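Local coordinates for minor capsid protein (PDB 1YQ5) that forms, as a homotrimer working with P31 and P2, the spike complexes at the five-fold vertices of the phage PRD1 capsid and is essential for viral infectivity, at residues T64-N69 with I135-A140; R80-S85 with V119-L124. All coordinates share one frame; numbering follows the deposited sequence.

Followed from the N terminus, this C-terminal domain of the spike protein, after four earlier strands, lays down strand 59-68, which opens interaction 1, and then strand 76-83, which opens interaction 2. Strand 119-126 pairs with 76-83 and closes the inner loop, 33 residues lying between the segments; strand 135-142 then returns to 59-68 and closes the outer one, so interaction 2 is nested inside interaction 1. Each contact is an antiparallel strand pair within a different sheet, and the two centres lie 14 Å apart. The sheets pack through their apolar faces: I138 CG2 is 3.5 Å from F122 CE2, and V67 CB is 3.6 Å from L124 CD2.

Interaction 1: residues T64-N69 with I135-A140; sequences TMTVKN and IINITA
M65 and I138 lie side by side on the inward face of the sheet, with M65 CG 3.8 Å from I138 CG1. The selenomethionine chain runs out straight and bends only at its last torsion (chi3 57°), which turns the methyl toward the opposite sheet while SE stays 4.0 Å from I138 CD1. At the next non-hydrogen-bonded pair, two residues on, V67 and I136 again lie side by side, pointing the same way, V67 CG2 resting 3.7 Å from I136 CG1. The backbones are antiparallel at 173°, and reciprocal hydrogen bonds join T64 with T139, T66 with N137 and K68 with I135; T66 N reaches N137 O at 2.9 Å. On the other face T66 OG1 comes within 3.5 Å of N137 CB, its chi1 of 56° setting the oxygen between backbone N and carbonyl carbon. A water bonds to this hydroxyl, accepts from N137 ND2 and donates to I135 O at 2.8 Å. Farther out, K68 NZ forms a salt bridge with D87 of the second subunit. Apolar M65, V67, I136 and I138 face inward, while T64, T66, K68 and T139 on the other face meet the second subunit; this fits one wall of a beta jelly-roll sandwich.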
loop_
_atom_site.group_PDB
_atom_site.type_symbol
_atom_site.label_atom_id
_atom_site.label_comp_id
_atom_site.label_asym_id
_atom_site.label_seq_id
_atom_site.Cartn_x
_atom_site.Cartn_y
_atom_site.Cartn_z
ATOM N N THR A 64 -4.263 -3.357 5.533
ATOM C CA THR A 64 -4.791 -2.189 4.848
ATOM C C THR A 64 -5.876 -1.529 5.679
ATOM O O THR A 64 -6.732 -2.201 6.252
ATOM C CB THR A 64 -5.419 -2.540 3.475
ATOM O OG1 THR A 64 -4.396 -2.956 2.563
ATOM C CG2 THR A 64 -6.146 -1.321 2.892
HETATM N N MSE A 65 -5.815 -0.210 5.766
HETATM C CA MSE A 65 -6.834 0.547 6.464
HETATM C C MSE A 65 -7.161 1.725 5.574
HETATM O O MSE A 65 -6.268 2.467 5.159
HETATM C CB MSE A 65 -6.358 1.053 7.823
HETATM C CG MSE A 65 -7.383 2.000 8.441
HETATM SE SE MSE A 65 -7.046 2.499 10.269
HETATM C CE MSE A 65 -5.261 3.260 10.000
ATOM N N THR A 66 -8.443 1.881 5.266
ATOM C CA THR A 66 -8.900 2.965 4.416
ATOM C C THR A 66 -10.019 3.743 5.086
ATOM O O THR A 66 -10.695 3.236 5.981
ATOM C CB THR A 66 -9.441 2.433 3.077
ATOM O OG1 THR A 66 -10.482 1.482 3.333
ATOM C CG2 THR A 66 -8.332 1.768 2.279
ATOM N N VAL A 67 -10.208 4.980 4.647
ATOM C CA VAL A 67 -11.267 5.809 5.189
ATOM C C VAL A 67 -11.821 6.763 4.149
ATOM O O VAL A 67 -11.090 7.281 3.305
ATOM C CB VAL A 67 -10.791 6.663 6.397
ATOM C CG1 VAL A 67 -9.666 7.596 5.974
ATOM C CG2 VAL A 67 -11.956 7.479 6.944
ATOM N N LYS A 68 -13.134 6.952 4.216
ATOM C CA LYS A 68 -13.853 7.891 3.375
ATOM C C LYS A 68 -14.764 8.626 4.356
ATOM O O LYS A 68 -15.448 8.000 5.167
ATOM C CB LYS A 68 -14.723 7.189 2.320
ATOM C CG LYS A 68 -13.985 6.593 1.123
ATOM C CD LYS A 68 -13.050 7.595 0.449
ATOM C CE LYS A 68 -13.734 8.917 0.088
ATOM N NZ LYS A 68 -14.843 8.792 -0.908
ATOM N N ASN A 69 -14.731 9.951 4.304
ATOM C CA ASN A 69 -15.574 10.801 5.138
ATOM C C ASN A 69 -15.785 11.994 4.222
ATOM O O ASN A 69 -15.197 13.066 4.399
ATOM C CB ASN A 69 -14.853 11.214 6.423
ATOM C CG ASN A 69 -15.777 11.911 7.403
ATOM O OD1 ASN A 69 -16.235 13.029 7.153
ATOM N ND2 ASN A 69 -16.068 11.251 8.519
ATOM N N ILE A 135 -16.454 5.890 6.888
ATOM C CA ILE A 135 -16.567 4.476 6.583
ATOM C C ILE A 135 -15.112 4.040 6.556
ATOM O O ILE A 135 -14.348 4.427 5.670
ATOM C CB ILE A 135 -17.207 4.196 5.217
ATOM C CG1 ILE A 135 -18.685 4.591 5.243
ATOM C CG2 ILE A 135 -17.095 2.698 4.901
ATOM C CD1 ILE A 135 -19.495 3.810 6.267
ATOM N N ILE A 136 -14.730 3.268 7.564
ATOM C CA ILE A 136 -13.370 2.788 7.684
ATOM C C ILE A 136 -13.344 1.282 7.489
ATOM O O ILE A 136 -14.159 0.553 8.062
ATOM C CB ILE A 136 -12.787 3.135 9.077
ATOM C CG1 ILE A 136 -12.728 4.656 9.241
ATOM C CG2 ILE A 136 -11.398 2.517 9.243
ATOM C CD1 ILE A 136 -12.279 5.107 10.619
ATOM N N ASN A 137 -12.424 0.826 6.651
ATOM C CA ASN A 137 -12.265 -0.595 6.400
ATOM C C ASN A 137 -10.862 -0.983 6.825
ATOM O O ASN A 137 -9.889 -0.309 6.480
ATOM C CB ASN A 137 -12.471 -0.908 4.919
ATOM C CG ASN A 137 -13.935 -0.884 4.523
ATOM O OD1 ASN A 137 -14.683 -1.829 4.800
ATOM N ND2 ASN A 137 -14.353 0.196 3.888
ATOM N N ILE A 138 -10.772 -2.061 7.595
ATOM C CA ILE A 138 -9.494 -2.560 8.078
ATOM C C ILE A 138 -9.419 -4.045 7.756
ATOM O O ILE A 138 -10.295 -4.815 8.146
ATOM C CB ILE A 138 -9.362 -2.354 9.600
ATOM C CG1 ILE A 138 -9.337 -0.854 9.915
ATOM C CG2 ILE A 138 -8.111 -3.047 10.113
ATOM C CD1 ILE A 138 -9.418 -0.525 11.399
ATOM N N THR A 139 -8.381 -4.436 7.029
ATOM C CA THR A 139 -8.205 -5.828 6.648
ATOM C C THR A 139 -6.775 -6.285 6.901
ATOM O O THR A 139 -5.818 -5.595 6.550
ATOM C CB THR A 139 -8.527 -6.038 5.154
ATOM O OG1 THR A 139 -9.898 -5.702 4.911
ATOM C CG2 THR A 139 -8.282 -7.486 4.750
ATOM N N ALA A 140 -6.639 -7.447 7.525
ATOM C CA ALA A 140 -5.329 -8.007 7.805
ATOM C C ALA A 140 -5.340 -9.479 7.419
ATOM O O ALA A 140 -6.319 -10.187 7.661
ATOM C CB ALA A 140 -4.990 -7.851 9.278
HETATM O O HOH W 1 -13.007 2.725 3.888
#

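Interaction 2: residues R80-S85 with V119-L124; sequences RVKYGS and VLKFSL
K82 O takes the N-H of K121 at 2.8 Å from K121 N, with 170° at the hydrogen. The same oxygen receives a CA-H...O contact, L120 CA lying 3.4 Å away. The return bond, from K82 N to K121 O, makes this a hydrogen-bonded antiparallel pair; R80 with S123 is another, and V81 with F122 is the non-hydrogen-bonded pair between them.

Above K82 and K121 the two lysine chains cross obliquely. That of K121 is extended, whereas K82 bends at chi3 (-63°), which brings its CE to 3.9 Å from K121 CD. K82 NZ and K121 NZ lie 4.7 Å apart, and one water accepts from both. D28 supplies the opposing charge, forming salt bridges to K82 NZ and to R80 NH2, and should offset the clustering of positive groups.

On the other face V81 and F122 stand alongside each other, V81 CG2 being 3.9 Å from F122 CD2 of the ring. Y83 reaches across to the second strand: its CD1 lies 3.6 Å from L120 CD2, and L120 N is in plane at the edge of the ring. Y83 OH bonds to N110 O, which should limit how far the ring can shift. Where the strand gives way to the turn at G84, a water accepts from G84 N and donates to V119 O, 2.7 Å away, extending the pairing by one bridged step.

Strand 86-93 flanks 76-83 on its far side, and strand 51-53 borders 119-126. Across the sandwich, V81 meets I103 and L105 of strand 100-109, while L120 and F122 pack against I63 of strand 59-68.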
loop_
_atom_site.group_PDB
_atom_site.type_symbol
_atom_site.label_atom_id
_atom_site.label_comp_id
_atom_site.label_asym_id
_atom_site.label_seq_id
_atom_site.Cartn_x
_atom_site.Cartn_y
_atom_site.Cartn_z
ATOM N N ARG A 80 -2.436 5.619 11.008
ATOM C CA ARG A 80 -1.380 4.943 11.743
ATOM C C ARG A 80 -1.732 3.519 12.144
ATOM O O ARG A 80 -2.853 3.234 12.577
ATOM C CB ARG A 80 -1.025 5.732 13.006
ATOM C CG ARG A 80 0.051 5.078 13.858
ATOM C CD ARG A 80 0.268 5.851 15.154
ATOM N NE ARG A 80 -0.800 5.603 16.118
ATOM C CZ ARG A 80 -1.061 6.385 17.162
ATOM N NH1 ARG A 80 -0.337 7.483 17.380
ATOM N NH2 ARG A 80 -2.030 6.058 18.006
ATOM N N VAL A 81 -0.752 2.636 11.990
ATOM C CA VAL A 81 -0.881 1.235 12.362
ATOM C C VAL A 81 0.306 0.939 13.265
ATOM O O VAL A 81 1.433 1.333 12.960
ATOM C CB VAL A 81 -0.788 0.296 11.145
ATOM C CG1 VAL A 81 -0.798 -1.156 11.614
ATOM C CG2 VAL A 81 -1.941 0.554 10.193
ATOM N N LYS A 82 0.057 0.255 14.375
ATOM C CA LYS A 82 1.133 -0.086 15.292
ATOM C C LYS A 82 1.125 -1.562 15.639
ATOM O O LYS A 82 0.078 -2.206 15.633
ATOM C CB LYS A 82 1.008 0.706 16.595
ATOM C CG LYS A 82 0.968 2.211 16.421
ATOM C CD LYS A 82 1.014 2.915 17.769
ATOM C CE LYS A 82 -0.200 2.584 18.611
ATOM N NZ LYS A 82 -0.062 3.086 20.016
ATOM N N TYR A 83 2.310 -2.090 15.916
ATOM C CA TYR A 83 2.462 -3.470 16.351
ATOM C C TYR A 83 3.739 -3.522 17.176
ATOM O O TYR A 83 4.832 -3.276 16.663
ATOM C CB TYR A 83 2.576 -4.454 15.188
ATOM C CG TYR A 83 2.551 -5.878 15.703
ATOM C CD1 TYR A 83 1.355 -6.461 16.127
ATOM C CD2 TYR A 83 3.732 -6.597 15.881
ATOM C CE1 TYR A 83 1.335 -7.718 16.725
ATOM C CE2 TYR A 83 3.725 -7.862 16.486
ATOM C CZ TYR A 83 2.523 -8.411 16.907
ATOM O OH TYR A 83 2.507 -9.637 17.527
ATOM N N GLY A 84 3.598 -3.826 18.460
ATOM C CA GLY A 84 4.769 -3.874 19.312
ATOM C C GLY A 84 5.441 -2.517 19.333
ATOM O O GLY A 84 4.766 -1.491 19.412
ATOM N N SER A 85 6.768 -2.501 19.233
ATOM C CA SER A 85 7.516 -1.248 19.263
ATOM C C SER A 85 7.486 -0.478 17.945
ATOM O O SER A 85 7.990 0.643 17.869
ATOM C CB SER A 85 8.974 -1.521 19.646
ATOM O OG SER A 85 9.583 -2.405 18.720
ATOM N N VAL A 119 -0.968 -7.367 19.417
ATOM C CA VAL A 119 -2.153 -6.769 18.827
ATOM C C VAL A 119 -1.827 -5.657 17.844
ATOM O O VAL A 119 -0.979 -4.808 18.103
ATOM C CB VAL A 119 -3.085 -6.193 19.926
ATOM C CG1 VAL A 119 -2.325 -5.194 20.781
ATOM C CG2 VAL A 119 -4.301 -5.516 19.291
ATOM N N LEU A 120 -2.500 -5.686 16.702
ATOM C CA LEU A 120 -2.325 -4.656 15.691
ATOM C C LEU A 120 -3.247 -3.522 16.127
ATOM O O LEU A 120 -4.449 -3.736 16.308
ATOM C CB LEU A 120 -2.755 -5.181 14.320
ATOM C CG LEU A 120 -1.846 -6.234 13.680
ATOM C CD1 LEU A 120 -2.557 -6.892 12.511
ATOM C CD2 LEU A 120 -0.553 -5.573 13.222
ATOM N N LYS A 121 -2.686 -2.331 16.315
ATOM C CA LYS A 121 -3.479 -1.182 16.735
ATOM C C LYS A 121 -3.689 -0.230 15.562
ATOM O O LYS A 121 -2.767 0.025 14.785
ATOM C CB LYS A 121 -2.786 -0.461 17.891
ATOM C CG LYS A 121 -2.637 -1.317 19.150
ATOM C CD LYS A 121 -1.939 -0.550 20.264
ATOM C CE LYS A 121 -1.863 -1.372 21.543
ATOM N NZ LYS A 121 -1.200 -0.617 22.646
ATOM N N PHE A 122 -4.904 0.293 15.437
ATOM C CA PHE A 122 -5.235 1.190 14.337
ATOM C C PHE A 122 -5.792 2.532 14.793
ATOM O O PHE A 122 -6.512 2.615 15.795
ATOM C CB PHE A 122 -6.267 0.533 13.408
ATOM C CG PHE A 122 -5.831 -0.791 12.850
ATOM C CD1 PHE A 122 -5.918 -1.951 13.617
ATOM C CD2 PHE A 122 -5.321 -0.877 11.557
ATOM C CE1 PHE A 122 -5.507 -3.181 13.104
ATOM C CE2 PHE A 122 -4.904 -2.100 11.034
ATOM C CZ PHE A 122 -4.998 -3.257 11.813
ATOM N N SER A 123 -5.470 3.577 14.038
ATOM C CA SER A 123 -5.962 4.916 14.332
ATOM C C SER A 123 -5.807 5.836 13.133
ATOM O O SER A 123 -4.920 5.652 12.293
ATOM C CB SER A 123 -5.220 5.530 15.522
ATOM O OG SER A 123 -5.822 6.763 15.896
ATOM N N LEU A 124 -6.690 6.822 13.057
ATOM C CA LEU A 124 -6.651 7.808 11.988
ATOM C C LEU A 124 -7.501 9.001 12.402
ATOM O O LEU A 124 -8.277 8.919 13.357
ATOM C CB LEU A 124 -7.170 7.201 10.672
ATOM C CG LEU A 124 -8.622 6.727 10.542
ATOM C CD1 LEU A 124 -9.573 7.924 10.517
ATOM C CD2 LEU A 124 -8.770 5.927 9.254
HETATM O O HOH W 2 -0.192 2.268 22.845
HETATM O O HOH W 3 0.977 -3.938 19.745
#